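Local atomic coordinates of octenoyl-CoA reductase/carboxylase (Streptomyces sp., PDB entry 4A0S), a protein that catalyses the NADPH-dependent reductive carboxylation of 2-octenoyl-CoA, supplying an extender unit for cinnabaramide polyketide biosynthesis. Residues V381-A386 / V406-V411. Sequence-based numbering, arbitrary orientation.
Sequences VPAMSA and VGKVAV
Met384 pairs with Lys408 where strands 384-389 and 408-412 run parallel, the two strands of a beta-alpha-beta unit linked through helix 393-401. Lys408 N donates to Ala383 O (2.7 Å) from well above the carbonyl plane, and Lys408 O accepts from Ser385 N (2.8 Å); Lys408 NZ is bound by Ile74 O and Ser73 OG. A beta bulge at Ser385 then shifts the register, matching Ala386 with Val409, and Ala386 O takes the N-H of Ala410 (2.8 Å). The tight side is apolar: Met384 extends with CG anti to its own nitrogen (chi1 -175°), laying SD against Ala410 CB (3.6 Å), where helix 193-197 packs on both through Glu194, and on Met384 also through Glu195. The more open, hydrated side holds Ser385, partly exposed, whose OG donates to Val406 O (2.5 Å) nearly in line with the C=O bond and accepts from a water (2.6 Å) that also receives Val406 N-H. With an alanine in place of Ser385, Val406 O would probably lose this donor and the water one of its two partners. Gly407 has positive phi and sits where Ala383 O leaves little room for a CB. Backbone bonds and one hydroxyl are thus consistent with a backbone held in place where Gly407 meets NADP.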
loop_
_atom_site.group_PDB
_atom_site.type_symbol
_atom_site.label_atom_id
_atom_site.label_comp_id
_atom_site.label_asym_id
_atom_site.label_seq_id
_atom_site.Cartn_x
_atom_site.Cartn_y
_atom_site.Cartn_z
ATOM N N VAL A 381 -16.542 -21.492 5.376
ATOM C CA VAL A 381 -16.860 -22.905 5.522
ATOM C C VAL A 381 -16.370 -23.648 4.293
ATOM O O VAL A 381 -16.207 -23.035 3.227
ATOM C CB VAL A 381 -18.368 -23.142 5.728
ATOM C CG1 VAL A 381 -18.873 -22.404 6.992
ATOM C CG2 VAL A 381 -19.173 -22.761 4.459
ATOM N N PRO A 382 -16.112 -24.963 4.446
ATOM C CA PRO A 382 -15.587 -25.768 3.349
ATOM C C PRO A 382 -16.641 -25.847 2.269
ATOM O O PRO A 382 -17.829 -25.878 2.570
ATOM C CB PRO A 382 -15.375 -27.140 3.989
ATOM C CG PRO A 382 -15.203 -26.858 5.422
ATOM C CD PRO A 382 -16.147 -25.729 5.699
ATOM N N ALA A 383 -16.172 -25.859 1.026
ATOM C CA ALA A 383 -16.997 -25.870 -0.158
ATOM C C ALA A 383 -17.111 -27.302 -0.677
ATOM O O ALA A 383 -17.324 -27.513 -1.858
ATOM C CB ALA A 383 -16.379 -24.981 -1.211
ATOM N N MET A 384 -16.979 -28.280 0.215
ATOM C CA MET A 384 -17.030 -29.674 -0.212
ATOM C C MET A 384 -18.428 -29.996 -0.676
ATOM O O MET A 384 -19.395 -29.630 -0.030
ATOM C CB MET A 384 -16.625 -30.595 0.922
ATOM C CG MET A 384 -16.543 -32.052 0.526
ATOM S SD MET A 384 -16.076 -32.976 1.967
ATOM C CE MET A 384 -17.641 -33.050 2.850
ATOM N N SER A 385 -18.532 -30.668 -1.809
ATOM C CA SER A 385 -19.833 -31.030 -2.357
ATOM C C SER A 385 -19.921 -32.512 -2.646
ATOM O O SER A 385 -21.014 -33.049 -2.869
ATOM C CB SER A 385 -20.087 -30.263 -3.643
ATOM O OG SER A 385 -19.173 -30.633 -4.656
ATOM N N ALA A 386 -18.763 -33.161 -2.672
ATOM C CA ALA A 386 -18.687 -34.575 -2.987
ATOM C C ALA A 386 -17.426 -35.138 -2.387
ATOM O O ALA A 386 -16.447 -34.424 -2.187
ATOM C CB ALA A 386 -18.713 -34.794 -4.506
ATOM N N VAL A 406 -19.719 -28.709 -8.296
ATOM C CA VAL A 406 -19.643 -27.362 -7.796
ATOM C C VAL A 406 -18.784 -27.467 -6.550
ATOM O O VAL A 406 -18.646 -28.562 -5.974
ATOM C CB VAL A 406 -21.038 -26.772 -7.503
ATOM C CG1 VAL A 406 -21.842 -26.746 -8.783
ATOM C CG2 VAL A 406 -21.764 -27.578 -6.401
ATOM N N GLY A 407 -18.182 -26.350 -6.153
ATOM C CA GLY A 407 -17.343 -26.345 -4.990
ATOM C C GLY A 407 -16.188 -27.297 -5.162
ATOM O O GLY A 407 -15.526 -27.313 -6.199
ATOM N N LYS A 408 -15.971 -28.107 -4.137
ATOM C CA LYS A 408 -14.785 -28.911 -4.041
ATOM C C LYS A 408 -15.139 -30.371 -3.911
ATOM O O LYS A 408 -16.021 -30.754 -3.142
ATOM C CB LYS A 408 -13.966 -28.508 -2.815
ATOM C CG LYS A 408 -13.230 -27.175 -2.911
ATOM C CD LYS A 408 -12.100 -27.165 -3.931
ATOM C CE LYS A 408 -11.121 -28.296 -3.692
ATOM N NZ LYS A 408 -9.940 -28.196 -4.573
ATOM N N VAL A 409 -14.414 -31.174 -4.659
ATOM C CA VAL A 409 -14.526 -32.607 -4.556
ATOM C C VAL A 409 -13.408 -33.095 -3.669
ATOM O O VAL A 409 -12.241 -32.967 -4.005
ATOM C CB VAL A 409 -14.430 -33.294 -5.914
ATOM C CG1 VAL A 409 -14.596 -34.810 -5.717
ATOM C CG2 VAL A 409 -15.516 -32.785 -6.822
ATOM N N ALA A 410 -13.782 -33.636 -2.524
ATOM C CA ALA A 410 -12.821 -34.161 -1.599
ATOM C C ALA A 410 -12.469 -35.562 -2.029
ATOM O O ALA A 410 -13.265 -36.251 -2.680
ATOM C CB ALA A 410 -13.406 -34.173 -0.204
ATOM N N VAL A 411 -11.276 -35.983 -1.645
ATOM C CA VAL A 411 -10.874 -37.361 -1.817
ATOM C C VAL A 411 -10.404 -37.845 -0.463
ATOM O O VAL A 411 -9.485 -37.271 0.129
ATOM C CB VAL A 411 -9.757 -37.513 -2.898
ATOM C CG1 VAL A 411 -9.264 -38.942 -2.993
ATOM C CG2 VAL A 411 -10.252 -37.054 -4.270
HETATM O O HOH W 1 -20.251 -31.461 -6.855
#